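Local coordinates for protein DNA polymerase sliding clamp (Archaeoglobus fulgidus, PDB 1RWZ) that forms a homotrimeric ring that encircles DNA and probably acts as a moving platform tethering DNA polymerase and other proteins during replication and repair, at residues A38-I48 and I116-E124; F201-T212 and R222-G230. All blocks are in the same frame, centred on the assembly; numbering follows the deposited sequence.

After its first strands and helix, the chain builds the hairpin of residues 38-48, then runs through the rest of the N-terminal domain before residues 116-124, on the way to the C-terminal domain, come back to it. Interaction 1 thus closes a long loop of 67 residues. Interaction 2 follows in series, neither nested in nor crossing the first, and closes a short one between 201-212 and 222-230. Both reach the same antiparallel sheet, where strand 232-238 runs between strands 45-52 and 221-227 and joins the two halves of the subunit. Their centres lie about 19 Å apart, yet they meet where Ala-45 CB packs on Phe-201 CZ at 3.8 Å.

Interaction 1 (A38-I48 and I116-E124); sequences AVDPANVAMVI and IRKEPRIPE
Pro-120 passes Ala-38 with their CA atoms 6.4 Å apart, and the irregular segment 116-124 runs across the face of the 38-48 hairpin that carries Val-39, Met-46 and Ile-48, with Arg-117 reaching back to the turn. Ala-38 and Val-47 pair through two backbone hydrogen bonds, and a type I turn from Asp-40 to Asn-43 reverses the chain. Mostly side chains make the join. The compact ring of Pro-120 lies over Val-39 and Met-46, its CB 3.7 Å from Val-39 CG2 and 3.8 Å from Met-46 CE. Met-46, long and flexible enough to reach the connecting segment, is extended until its last torsion, where a bend (chi3 -86°) brings CE to 3.4 Å from Arg-121 O and leaves SD facing the Pro-123 ring at CD, 4.1 Å away. Ile-48 CD1 touches Ile-122 CG2 at 4.1 Å. At the turn, Arg-117 is long enough for NH2 to donate to Asn-43 OD1, a 2.8 Å bond with 164° at the hydrogen. The amide is turned 48° against the guanidinium, and Val-39 CB lies over one guanidinium face, toward its rim. Asp-40 stiffens the turn: OD2 accepts from the backbone N of Val-44 and Ala-45, and OD1 is bonded to Tyr-197 OH. Segment 116-124 belongs to PCNA's interdomain connector; as in relatives, the apolar surface beside it, including Met-46, probably helps form the pocket for PIP-box partners such as FEN-1.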
# COMPACT_ATOMS: atom_id res chain seq x y z
N ALA A 38 26.56 -11.61 -13.42
CA ALA A 38 26.16 -12.88 -12.83
C ALA A 38 25.06 -13.56 -13.63
O ALA A 38 24.26 -12.90 -14.30
CB ALA A 38 25.69 -12.67 -11.39
N VAL A 39 25.02 -14.89 -13.56
CA VAL A 39 24.01 -15.68 -14.25
C VAL A 39 23.17 -16.37 -13.18
O VAL A 39 23.71 -16.75 -12.14
CB VAL A 39 24.66 -16.74 -15.16
CG1 VAL A 39 23.59 -17.51 -15.91
CG2 VAL A 39 25.62 -16.08 -16.11
N ASP A 40 21.88 -16.54 -13.42
CA ASP A 40 21.04 -17.17 -12.42
C ASP A 40 21.28 -18.68 -12.34
O ASP A 40 21.95 -19.25 -13.20
CB ASP A 40 19.55 -16.87 -12.66
CG ASP A 40 18.95 -17.67 -13.80
OD1 ASP A 40 17.73 -17.91 -13.75
OD2 ASP A 40 19.68 -18.03 -14.75
N PRO A 41 20.76 -19.33 -11.29
CA PRO A 41 20.92 -20.78 -11.09
C PRO A 41 20.50 -21.63 -12.29
O PRO A 41 21.17 -22.60 -12.63
CB PRO A 41 20.06 -21.05 -9.86
CG PRO A 41 20.21 -19.78 -9.07
CD PRO A 41 20.05 -18.73 -10.15
N ALA A 42 19.39 -21.26 -12.92
CA ALA A 42 18.89 -22.01 -14.07
C ALA A 42 19.64 -21.71 -15.37
O ALA A 42 19.39 -22.36 -16.39
CB ALA A 42 17.41 -21.73 -14.25
N ASN A 43 20.55 -20.75 -15.34
CA ASN A 43 21.32 -20.37 -16.53
C ASN A 43 20.41 -19.93 -17.67
O ASN A 43 20.66 -20.22 -18.84
CB ASN A 43 22.20 -21.53 -16.98
CG ASN A 43 23.46 -21.66 -16.16
OD1 ASN A 43 24.48 -21.04 -16.47
ND2 ASN A 43 23.40 -22.45 -15.10
N VAL A 44 19.35 -19.22 -17.31
CA VAL A 44 18.38 -18.73 -18.28
C VAL A 44 18.56 -17.23 -18.48
O VAL A 44 18.24 -16.69 -19.54
CB VAL A 44 16.95 -19.02 -17.80
CG1 VAL A 44 15.94 -18.43 -18.77
CG2 VAL A 44 16.73 -20.53 -17.66
N ALA A 45 19.09 -16.56 -17.46
CA ALA A 45 19.29 -15.11 -17.53
C ALA A 45 20.61 -14.67 -16.92
O ALA A 45 21.14 -15.32 -16.01
CB ALA A 45 18.13 -14.40 -16.83
N MET A 46 21.14 -13.56 -17.42
CA MET A 46 22.38 -12.99 -16.93
C MET A 46 22.15 -11.50 -16.69
O MET A 46 21.28 -10.90 -17.32
CB MET A 46 23.49 -13.17 -17.98
CG MET A 46 24.86 -12.61 -17.58
SD MET A 46 26.09 -12.69 -18.93
CE MET A 46 26.73 -14.34 -18.73
N VAL A 47 22.90 -10.93 -15.76
CA VAL A 47 22.80 -9.50 -15.48
C VAL A 47 24.21 -8.91 -15.51
O VAL A 47 25.16 -9.52 -15.02
CB VAL A 47 22.13 -9.22 -14.10
CG1 VAL A 47 22.97 -9.81 -12.97
CG2 VAL A 47 21.94 -7.71 -13.91
N ILE A 48 24.34 -7.74 -16.12
CA ILE A 48 25.63 -7.08 -16.22
C ILE A 48 25.39 -5.65 -15.75
O ILE A 48 24.60 -4.93 -16.35
CB ILE A 48 26.12 -7.03 -17.68
CG1 ILE A 48 26.13 -8.44 -18.28
CG2 ILE A 48 27.52 -6.41 -17.72
CD1 ILE A 48 26.29 -8.46 -19.80
N ILE A 116 32.83 -17.92 -4.68
CA ILE A 116 31.67 -17.56 -5.48
C ILE A 116 31.78 -18.19 -6.87
O ILE A 116 32.88 -18.37 -7.40
CB ILE A 116 31.56 -16.02 -5.62
CG1 ILE A 116 31.42 -15.39 -4.24
CG2 ILE A 116 30.37 -15.66 -6.51
CD1 ILE A 116 31.30 -13.87 -4.26
N ARG A 117 30.63 -18.52 -7.46
CA ARG A 117 30.60 -19.13 -8.78
C ARG A 117 31.47 -18.37 -9.77
O ARG A 117 31.40 -17.14 -9.85
CB ARG A 117 29.17 -19.19 -9.30
CG ARG A 117 29.08 -19.63 -10.75
CD ARG A 117 27.65 -19.75 -11.23
NE ARG A 117 27.61 -20.06 -12.66
CZ ARG A 117 26.49 -20.32 -13.34
NH1 ARG A 117 25.32 -20.32 -12.71
NH2 ARG A 117 26.55 -20.58 -14.64
N LYS A 118 32.28 -19.11 -10.52
CA LYS A 118 33.17 -18.54 -11.53
C LYS A 118 32.58 -17.35 -12.26
O LYS A 118 31.40 -17.35 -12.62
CB LYS A 118 33.57 -19.62 -12.55
CG LYS A 118 34.58 -20.64 -12.05
CD LYS A 118 35.95 -20.01 -11.85
CE LYS A 118 36.98 -21.04 -11.44
NZ LYS A 118 38.34 -20.44 -11.28
N GLU A 119 33.41 -16.34 -12.49
CA GLU A 119 33.00 -15.14 -13.20
C GLU A 119 32.58 -15.52 -14.62
O GLU A 119 33.38 -16.07 -15.38
CB GLU A 119 34.16 -14.15 -13.25
CG GLU A 119 33.77 -12.74 -13.65
CD GLU A 119 33.00 -12.01 -12.56
OE1 GLU A 119 32.78 -10.80 -12.71
OE2 GLU A 119 32.62 -12.65 -11.56
N PRO A 120 31.32 -15.25 -14.99
CA PRO A 120 30.83 -15.58 -16.34
C PRO A 120 31.35 -14.64 -17.42
O PRO A 120 31.69 -13.49 -17.15
CB PRO A 120 29.31 -15.48 -16.17
CG PRO A 120 29.17 -14.36 -15.20
CD PRO A 120 30.24 -14.68 -14.17
N ARG A 121 31.42 -15.15 -18.65
CA ARG A 121 31.89 -14.35 -19.78
C ARG A 121 30.72 -13.68 -20.48
O ARG A 121 29.62 -14.22 -20.53
CB ARG A 121 32.65 -15.23 -20.78
CG ARG A 121 33.98 -15.77 -20.28
CD ARG A 121 34.74 -16.48 -21.39
NE ARG A 121 36.05 -16.95 -20.96
CZ ARG A 121 36.93 -17.55 -21.76
NH1 ARG A 121 36.64 -17.76 -23.04
NH2 ARG A 121 38.10 -17.94 -21.28
N ILE A 122 30.96 -12.49 -21.03
CA ILE A 122 29.93 -11.75 -21.74
C ILE A 122 29.82 -12.27 -23.17
O ILE A 122 30.77 -12.20 -23.94
CB ILE A 122 30.24 -10.24 -21.77
CG1 ILE A 122 30.32 -9.69 -20.35
CG2 ILE A 122 29.17 -9.51 -22.57
CD1 ILE A 122 30.74 -8.24 -20.27
N PRO A 123 28.64 -12.79 -23.55
CA PRO A 123 28.44 -13.31 -24.91
C PRO A 123 28.55 -12.22 -25.97
O PRO A 123 27.99 -11.14 -25.82
CB PRO A 123 27.04 -13.92 -24.84
CG PRO A 123 26.35 -13.03 -23.85
CD PRO A 123 27.39 -12.87 -22.77
N GLU A 124 29.29 -12.50 -27.04
CA GLU A 124 29.46 -11.54 -28.13
C GLU A 124 28.31 -11.72 -29.12
O GLU A 124 28.51 -12.15 -30.26
CB GLU A 124 30.80 -11.75 -28.84
CG GLU A 124 32.01 -11.41 -27.99
CD GLU A 124 33.31 -11.52 -28.76
OE1 GLU A 124 33.62 -12.63 -29.26
OE2 GLU A 124 34.03 -10.50 -28.87

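Interaction 2 (F201-T212 and R222-G230)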
# COMPACT_ATOMS: atom_id res chain seq x y z
N PHE A 201 12.74 -8.55 -14.55
CA PHE A 201 13.71 -7.56 -15.01
C PHE A 201 13.19 -6.13 -14.83
O PHE A 201 13.89 -5.26 -14.34
CB PHE A 201 14.00 -7.74 -16.51
CG PHE A 201 14.66 -9.04 -16.87
CD1 PHE A 201 14.65 -9.48 -18.20
CD2 PHE A 201 15.31 -9.82 -15.92
CE1 PHE A 201 15.27 -10.67 -18.57
CE2 PHE A 201 15.94 -11.01 -16.29
CZ PHE A 201 15.92 -11.43 -17.61
N CYS A 202 11.94 -5.92 -15.24
CA CYS A 202 11.32 -4.60 -15.17
C CYS A 202 11.06 -4.04 -13.78
O CYS A 202 10.72 -2.86 -13.65
CB CYS A 202 10.01 -4.61 -15.97
SG CYS A 202 10.24 -4.86 -17.74
N LYS A 203 11.22 -4.85 -12.75
CA LYS A 203 10.97 -4.37 -11.39
C LYS A 203 11.91 -3.26 -10.93
O LYS A 203 11.58 -2.52 -10.00
CB LYS A 203 11.01 -5.53 -10.40
CG LYS A 203 9.78 -6.41 -10.50
CD LYS A 203 9.82 -7.57 -9.52
CE LYS A 203 8.56 -8.40 -9.64
NZ LYS A 203 8.59 -9.60 -8.75
N VAL A 204 13.07 -3.13 -11.57
CA VAL A 204 14.01 -2.08 -11.20
C VAL A 204 13.93 -0.87 -12.13
O VAL A 204 14.69 0.09 -11.97
CB VAL A 204 15.48 -2.59 -11.20
CG1 VAL A 204 15.64 -3.68 -10.14
CG2 VAL A 204 15.86 -3.11 -12.58
N ALA A 205 13.01 -0.92 -13.09
CA ALA A 205 12.86 0.16 -14.05
C ALA A 205 11.50 0.85 -13.98
O ALA A 205 10.55 0.31 -13.42
CB ALA A 205 13.09 -0.36 -15.47
N GLY A 206 11.42 2.04 -14.56
CA GLY A 206 10.17 2.77 -14.55
C GLY A 206 10.13 3.84 -15.63
O GLY A 206 11.07 3.97 -16.41
N SER A 207 9.04 4.59 -15.67
CA SER A 207 8.90 5.65 -16.66
C SER A 207 10.09 6.58 -16.51
O SER A 207 10.51 6.88 -15.39
CB SER A 207 7.61 6.43 -16.43
OG SER A 207 6.48 5.60 -16.62
N GLY A 208 10.65 7.03 -17.62
CA GLY A 208 11.79 7.93 -17.54
C GLY A 208 13.13 7.25 -17.70
O GLY A 208 14.14 7.91 -17.95
N ASP A 209 13.17 5.93 -17.54
CA ASP A 209 14.41 5.18 -17.70
C ASP A 209 14.50 4.75 -19.16
O ASP A 209 13.48 4.44 -19.78
CB ASP A 209 14.44 3.95 -16.79
CG ASP A 209 14.52 4.31 -15.31
OD1 ASP A 209 15.30 5.21 -14.96
OD2 ASP A 209 13.81 3.67 -14.50
N LEU A 210 15.70 4.73 -19.72
CA LEU A 210 15.86 4.34 -21.11
C LEU A 210 16.09 2.84 -21.23
O LEU A 210 16.75 2.23 -20.39
CB LEU A 210 17.05 5.07 -21.74
CG LEU A 210 17.13 5.05 -23.27
CD1 LEU A 210 16.02 5.93 -23.85
CD2 LEU A 210 18.50 5.56 -23.73
N LEU A 211 15.53 2.25 -22.28
CA LEU A 211 15.72 0.82 -22.53
C LEU A 211 16.13 0.64 -23.98
O LEU A 211 15.48 1.16 -24.88
CB LEU A 211 14.43 0.03 -22.28
CG LEU A 211 14.45 -1.41 -22.81
CD1 LEU A 211 15.54 -2.23 -22.10
CD2 LEU A 211 13.09 -2.04 -22.60
N THR A 212 17.23 -0.07 -24.19
CA THR A 212 17.70 -0.36 -25.53
C THR A 212 17.61 -1.87 -25.66
O THR A 212 18.22 -2.60 -24.88
CB THR A 212 19.16 0.07 -25.74
OG1 THR A 212 19.26 1.49 -25.58
CG2 THR A 212 19.65 -0.32 -27.14
N ARG A 222 18.99 -8.88 -25.53
CA ARG A 222 19.75 -8.03 -24.63
C ARG A 222 18.84 -6.85 -24.29
O ARG A 222 18.34 -6.17 -25.19
CB ARG A 222 21.02 -7.48 -25.29
CG ARG A 222 22.11 -8.50 -25.60
CD ARG A 222 23.29 -7.79 -26.28
NE ARG A 222 23.85 -6.74 -25.43
CZ ARG A 222 24.51 -5.67 -25.87
NH1 ARG A 222 24.71 -5.50 -27.18
NH2 ARG A 222 24.96 -4.77 -25.01
N LEU A 223 18.63 -6.61 -23.00
CA LEU A 223 17.80 -5.52 -22.53
C LEU A 223 18.70 -4.59 -21.72
O LEU A 223 19.00 -4.87 -20.56
CB LEU A 223 16.66 -6.06 -21.65
CG LEU A 223 15.75 -7.06 -22.37
CD1 LEU A 223 14.80 -7.71 -21.38
CD2 LEU A 223 14.97 -6.35 -23.47
N VAL A 224 19.13 -3.51 -22.34
CA VAL A 224 20.02 -2.58 -21.67
C VAL A 224 19.23 -1.42 -21.07
O VAL A 224 18.76 -0.53 -21.78
CB VAL A 224 21.07 -2.02 -22.65
CG1 VAL A 224 22.10 -1.19 -21.90
CG2 VAL A 224 21.75 -3.18 -23.38
N PHE A 225 19.07 -1.47 -19.75
CA PHE A 225 18.36 -0.42 -19.02
C PHE A 225 19.36 0.61 -18.50
O PHE A 225 20.45 0.26 -18.03
CB PHE A 225 17.62 -0.99 -17.81
CG PHE A 225 16.49 -1.92 -18.14
CD1 PHE A 225 16.73 -3.29 -18.32
CD2 PHE A 225 15.19 -1.45 -18.24
CE1 PHE A 225 15.68 -4.16 -18.57
CE2 PHE A 225 14.13 -2.32 -18.50
CZ PHE A 225 14.38 -3.69 -18.67
N GLU A 226 18.99 1.89 -18.58
CA GLU A 226 19.81 2.97 -18.04
C GLU A 226 18.92 3.50 -16.94
O GLU A 226 17.85 4.06 -17.19
CB GLU A 226 20.13 4.00 -19.12
CG GLU A 226 21.01 3.39 -20.20
CD GLU A 226 21.43 4.36 -21.28
OE1 GLU A 226 22.31 5.21 -21.03
OE2 GLU A 226 20.86 4.28 -22.39
N LEU A 227 19.36 3.30 -15.70
CA LEU A 227 18.57 3.65 -14.52
C LEU A 227 19.14 4.71 -13.59
O LEU A 227 20.30 5.08 -13.68
CB LEU A 227 18.35 2.38 -13.69
CG LEU A 227 17.91 1.13 -14.47
CD1 LEU A 227 17.93 -0.09 -13.54
CD2 LEU A 227 16.53 1.36 -15.03
N VAL A 228 18.28 5.16 -12.68
CA VAL A 228 18.64 6.16 -11.67
C VAL A 228 19.23 7.43 -12.29
O VAL A 228 20.38 7.79 -12.03
CB VAL A 228 19.65 5.57 -10.65
CG1 VAL A 228 19.77 6.49 -9.44
CG2 VAL A 228 19.17 4.18 -10.21
N GLY A 229 18.42 8.11 -13.09
CA GLY A 229 18.89 9.32 -13.73
C GLY A 229 20.01 9.04 -14.71
O GLY A 229 20.85 9.90 -14.98
N GLY A 230 20.03 7.82 -15.25
CA GLY A 230 21.07 7.46 -16.20
C GLY A 230 22.42 7.22 -15.55
O GLY A 230 23.45 7.19 -16.24
O HOH W 1 17.47 6.64 -16.06
O HOH W 2 15.60 4.28 -12.21
O HOH W 3 15.64 7.26 -13.12
O HOH W 4 19.57 1.99 -22.97
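Leu-210 and Glu-226 form one hydrogen-bonded pair of an antiparallel hairpin, Thr-212 and Val-224 the next. Glu-226 N donates to Leu-210 O at 2.9 Å, while the return bond from Leu-210 N to Glu-226 O is weak. Thr-212 and Val-224 exchange two good bonds, with Val-224 N 2.8 Å from Thr-212 O. Between these pairs, Leu-211 and Phe-225 turn their backbone hydrogen bonds outward, to Met-133 and Val-234. Val-224 O also accepts from a water that donates to Glu-226 OE2 and is bonded to Thr-212 OG1, shared thus by backbone and side chains on a face that also carries Leu-210. At the other end, Asp-209 OD1 accepts from three waters, one of which also donates to Glu-226 O; they accept from the backbone N of Val-228, Gly-229 and, weakly, Gly-230. Asp-209 OD2 takes Gly-206 N at 2.9 Å through its anti lone pair, bracing a type II turn in which a CB on Gly-208 would collide with Ser-207 O, so glycine suits it. On the face of Leu-211 and Phe-225 the packing is apolar: with CG anti to the backbone N (chi1 167°), Leu-211 sets CD1 over the centre of the Phe-225 ring, 3.8 Å from the centroid, a CH-pi contact. The small Ala-205 fits its CB 3.6 Å from Phe-225 CD2. Helix 135-146 covers Leu-211 and Cys-202 with Phe-138, helix 8-19 meets Leu-227 and Val-204, and strands 129-134 and 232-238 flank the hairpin.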